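Local coordinates for protein D-alanyl-D-alanine carboxypeptidase (Vibrio cholerae, PDB 5TR7) that probably removes the C-terminal D-alanine from peptidoglycan precursors, as a serine-type penicillin-binding carboxypeptidase of the peptidase S11 family, at residues A[30-41]-A[130-140]. Sequence-based numbering, arbitrary orientation.
Sequences KLSPASLTKMMT and MKNSHFTNSHG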
loop_
_atom_site.group_PDB
_atom_site.type_symbol
_atom_site.label_atom_id
_atom_site.label_comp_id
_atom_site.label_asym_id
_atom_site.label_seq_id
_atom_site.Cartn_x
_atom_site.Cartn_y
_atom_site.Cartn_z
ATOM N N LYS A 30 1.411 15.894 7.725
ATOM C CA LYS A 30 0.807 15.640 6.426
ATOM C C LYS A 30 1.731 15.638 5.253
ATOM O O LYS A 30 2.619 16.476 5.130
ATOM C CB LYS A 30 -0.410 16.560 6.157
ATOM C CG LYS A 30 -1.603 16.072 6.981
ATOM C CD LYS A 30 -2.806 16.991 6.934
ATOM C CE LYS A 30 -3.880 16.359 7.811
ATOM N NZ LYS A 30 -5.025 17.280 7.838
ATOM N N LEU A 31 1.463 14.658 4.399
ATOM C CA LEU A 31 2.194 14.350 3.196
ATOM C C LEU A 31 1.221 13.841 2.166
ATOM O O LEU A 31 0.143 13.365 2.481
ATOM C CB LEU A 31 3.072 13.124 3.446
ATOM C CG LEU A 31 4.217 13.240 4.391
ATOM C CD1 LEU A 31 4.641 11.802 4.692
ATOM C CD2 LEU A 31 5.320 14.101 3.769
ATOM N N SER A 32 1.749 13.758 0.961
ATOM C CA SER A 32 1.054 13.268 -0.192
ATOM C C SER A 32 1.505 11.777 -0.208
ATOM O O SER A 32 2.672 11.482 -0.288
ATOM C CB SER A 32 1.532 14.139 -1.360
ATOM O OG SER A 32 0.672 14.065 -2.453
ATOM N N PRO A 33 0.578 10.822 -0.022
ATOM C CA PRO A 33 0.961 9.396 0.096
ATOM C C PRO A 33 1.204 8.648 -1.200
ATOM O O PRO A 33 1.829 7.566 -1.216
ATOM C CB PRO A 33 -0.233 8.782 0.811
ATOM C CG PRO A 33 -1.385 9.589 0.335
ATOM C CD PRO A 33 -0.854 10.993 0.241
ATOM N N ALA A 34 0.689 9.232 -2.270
ATOM C CA ALA A 34 0.885 8.724 -3.604
ATOM C C ALA A 34 0.468 7.274 -3.690
ATOM O O ALA A 34 -0.557 6.870 -3.167
ATOM C CB ALA A 34 2.334 8.942 -4.067
ATOM N N SER A 35 1.322 6.464 -4.258
ATOM C CA SER A 35 0.955 5.085 -4.523
ATOM C C SER A 35 0.669 4.272 -3.226
ATOM O O SER A 35 0.118 3.164 -3.286
ATOM C CB SER A 35 2.018 4.522 -5.435
ATOM O OG SER A 35 1.655 3.318 -5.988
ATOM N N LEU A 36 0.977 4.830 -2.054
ATOM C CA LEU A 36 0.679 4.101 -0.825
ATOM C C LEU A 36 -0.842 4.127 -0.626
ATOM O O LEU A 36 -1.379 3.306 0.118
ATOM C CB LEU A 36 1.400 4.692 0.392
ATOM C CG LEU A 36 2.890 4.612 0.331
ATOM C CD1 LEU A 36 3.356 5.324 1.565
ATOM C CD2 LEU A 36 3.419 3.154 0.262
ATOM N N THR A 37 -1.508 5.051 -1.328
ATOM C CA THR A 37 -2.977 5.109 -1.343
ATOM C C THR A 37 -3.575 3.739 -1.761
ATOM O O THR A 37 -4.680 3.382 -1.376
ATOM C CB THR A 37 -3.429 6.171 -2.377
ATOM O OG1 THR A 37 -2.996 7.458 -1.945
ATOM C CG2 THR A 37 -4.933 6.210 -2.544
ATOM N N LYS A 38 -2.792 2.964 -2.505
ATOM C CA LYS A 38 -3.233 1.641 -2.968
ATOM C C LYS A 38 -3.458 0.690 -1.838
ATOM O O LYS A 38 -4.245 -0.268 -1.965
ATOM C CB LYS A 38 -2.332 1.074 -4.013
ATOM C CG LYS A 38 -2.267 1.953 -5.278
ATOM C CD LYS A 38 -1.422 1.352 -6.402
ATOM C CE LYS A 38 -1.458 2.201 -7.671
ATOM N NZ LYS A 38 -0.647 3.423 -7.559
ATOM N N MET A 39 -2.805 0.935 -0.705
ATOM C CA MET A 39 -3.090 0.100 0.466
ATOM C C MET A 39 -4.543 0.288 0.901
ATOM O O MET A 39 -5.220 -0.690 1.326
ATOM C CB MET A 39 -2.186 0.462 1.642
ATOM C CG MET A 39 -0.712 0.030 1.443
ATOM S SD MET A 39 0.211 0.207 2.933
ATOM C CE MET A 39 0.126 1.882 3.423
ATOM N N MET A 40 -5.048 1.518 0.782
ATOM C CA MET A 40 -6.434 1.755 1.239
ATOM C C MET A 40 -7.377 1.100 0.234
ATOM O O MET A 40 -8.383 0.516 0.587
ATOM C CB MET A 40 -6.757 3.239 1.451
ATOM C CG MET A 40 -8.248 3.429 1.856
ATOM S SD MET A 40 -8.747 2.575 3.404
ATOM C CE MET A 40 -7.825 3.796 4.377
ATOM N N THR A 41 -7.022 1.177 -1.034
ATOM C CA THR A 41 -7.845 0.577 -2.088
ATOM C C THR A 41 -7.943 -0.928 -1.890
ATOM O O THR A 41 -9.044 -1.517 -1.938
ATOM C CB THR A 41 -7.266 0.935 -3.458
ATOM O OG1 THR A 41 -7.418 2.354 -3.661
ATOM C CG2 THR A 41 -7.965 0.197 -4.580
ATOM N N MET A 130 -7.569 6.841 11.246
ATOM C CA MET A 130 -6.688 7.634 10.387
ATOM C C MET A 130 -7.295 9.061 10.338
ATOM O O MET A 130 -7.731 9.530 9.302
ATOM C CB MET A 130 -6.613 7.000 8.995
ATOM C CG MET A 130 -6.125 5.538 9.050
ATOM S SD MET A 130 -6.226 4.749 7.467
ATOM C CE MET A 130 -5.116 5.683 6.415
ATOM N N LYS A 131 -7.221 9.765 11.442
ATOM C CA LYS A 131 -7.813 11.099 11.572
ATOM C C LYS A 131 -7.112 12.205 10.784
ATOM O O LYS A 131 -7.665 13.268 10.645
ATOM C CB LYS A 131 -7.871 11.444 13.050
ATOM C CG LYS A 131 -8.454 10.305 13.889
ATOM C CD LYS A 131 -8.811 10.773 15.279
ATOM C CE LYS A 131 -7.566 11.223 16.027
ATOM N NZ LYS A 131 -7.879 11.654 17.427
ATOM N N ASN A 132 -5.916 11.940 10.245
ATOM C CA ASN A 132 -5.212 12.925 9.443
ATOM C C ASN A 132 -4.993 12.453 8.011
ATOM O O ASN A 132 -3.991 12.755 7.380
ATOM C CB ASN A 132 -3.895 13.274 10.122
ATOM C CG ASN A 132 -4.077 14.105 11.379
ATOM O OD1 ASN A 132 -4.974 14.916 11.512
ATOM N ND2 ASN A 132 -3.149 13.953 12.269
ATOM N N SER A 133 -5.969 11.732 7.495
ATOM C CA SER A 133 -5.913 11.235 6.148
ATOM C C SER A 133 -7.168 11.552 5.365
ATOM O O SER A 133 -8.246 11.574 5.927
ATOM C CB SER A 133 -5.711 9.713 6.174
ATOM O OG SER A 133 -4.482 9.369 6.828
ATOM N N HIS A 134 -7.022 11.837 4.083
ATOM C CA HIS A 134 -8.174 12.037 3.236
ATOM C C HIS A 134 -7.810 11.630 1.806
ATOM O O HIS A 134 -6.796 12.031 1.280
ATOM C CB HIS A 134 -8.678 13.468 3.268
ATOM C CG HIS A 134 -9.976 13.652 2.555
ATOM N ND1 HIS A 134 -10.068 14.141 1.275
ATOM C CD2 HIS A 134 -11.235 13.356 2.940
ATOM C CE1 HIS A 134 -11.337 14.148 0.905
ATOM N NE2 HIS A 134 -12.067 13.688 1.904
ATOM N N PHE A 135 -8.663 10.846 1.185
ATOM C CA PHE A 135 -8.440 10.392 -0.164
ATOM C C PHE A 135 -9.386 11.026 -1.181
ATOM O O PHE A 135 -10.559 11.310 -0.859
ATOM C CB PHE A 135 -8.537 8.870 -0.184
ATOM C CG PHE A 135 -7.610 8.209 0.808
ATOM C CD1 PHE A 135 -6.277 8.048 0.537
ATOM C CD2 PHE A 135 -8.078 7.796 2.049
ATOM C CE1 PHE A 135 -5.417 7.450 1.457
ATOM C CE2 PHE A 135 -7.262 7.169 2.945
ATOM C CZ PHE A 135 -5.912 6.984 2.667
ATOM N N THR A 136 -8.867 11.264 -2.395
ATOM C CA THR A 136 -9.644 11.809 -3.512
ATOM C C THR A 136 -9.744 10.861 -4.705
ATOM O O THR A 136 -10.484 11.112 -5.632
ATOM C CB THR A 136 -9.079 13.142 -3.993
ATOM O OG1 THR A 136 -7.705 12.951 -4.382
ATOM C CG2 THR A 136 -9.212 14.192 -2.867
ATOM N N ASN A 137 -9.002 9.782 -4.720
ATOM C CA ASN A 137 -9.088 8.854 -5.804
ATOM C C ASN A 137 -8.576 7.484 -5.312
ATOM O O ASN A 137 -8.020 7.403 -4.225
ATOM C CB ASN A 137 -8.271 9.407 -6.972
ATOM C CG ASN A 137 -6.818 9.474 -6.654
ATOM O OD1 ASN A 137 -6.215 8.511 -6.168
ATOM N ND2 ASN A 137 -6.234 10.599 -6.943
ATOM N N SER A 138 -8.723 6.441 -6.131
ATOM C CA SER A 138 -8.317 5.097 -5.776
ATOM C C SER A 138 -6.848 4.735 -6.045
ATOM O O SER A 138 -6.417 3.603 -5.707
ATOM C CB SER A 138 -9.174 4.138 -6.558
ATOM O OG SER A 138 -8.969 4.328 -7.973
ATOM N N HIS A 139 -6.045 5.646 -6.606
ATOM C CA HIS A 139 -4.653 5.259 -6.956
ATOM C C HIS A 139 -3.525 6.077 -6.365
ATOM O O HIS A 139 -2.398 5.555 -6.303
ATOM C CB HIS A 139 -4.506 5.198 -8.477
ATOM C CG HIS A 139 -5.147 6.358 -9.149
ATOM N ND1 HIS A 139 -4.604 7.611 -9.112
ATOM C CD2 HIS A 139 -6.303 6.473 -9.838
ATOM C CE1 HIS A 139 -5.374 8.455 -9.775
ATOM N NE2 HIS A 139 -6.412 7.783 -10.238
ATOM N N GLY A 140 -3.788 7.314 -5.939
ATOM C CA GLY A 140 -2.761 8.155 -5.365
ATOM C C GLY A 140 -2.198 9.324 -6.187
ATOM O O GLY A 140 -1.424 10.100 -5.679
#
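Lys30 lays its extended aliphatic chain across Asn132 at about a right angle, CE lying 3.6 Å from the backbone O of Asn132. At Ala34 the two backbones come together over Gly140, and a reciprocal pair of CA-H...O contacts forms: Ala34 CA to Gly140 O and Gly140 CA to Ala34 O, each 3.4 Å. Gly140, having no side chain, lets its CA lie directly against Ala34 O. Asn137 OD1 accepts from His139 N, an Asx turn, and also from Gly140 N, and the two bonds brace this bend of the loop. Ser35 and Lys38 form the SxxK motif of penicillin-binding proteins at the start of helix 37-50, Ser35 being the predicted acylated nucleophile and Lys38 the predicted proton acceptor. Thr37 lies between them, and its first torsion (chi1 -65°) turns OG1 back to Ala34 O while CG2 packs obliquely on the Phe135 ring, 3.8 Å from CD1. The Lys38 chain, straight until it bends at its last torsion (chi4 75°), brings NZ to Ser35 OG at 2.8 Å. A second bond runs from Lys38 NZ to His139 O at 3.0 Å, in the carbonyl plane and on a lone pair. Asn100 OD1 is also hydrogen-bonded to NZ, so the loop carbonyl is one of three oxygens around NZ, with Ser35 OG and Asn100 OD1, which hold it beside the serine. Two residues further on, Met40 spreads CB and CG over one face of Phe135, then bends so that CE meets Met130 SD tip to tip at 3.6 Å. Thr41 OG1 closes the contact by donating a short bond, 2.6 Å, to Ser138 O, standing 26° out of the carbonyl plane; Ser138 OG bonds instead to Glu114 of helix 114-127.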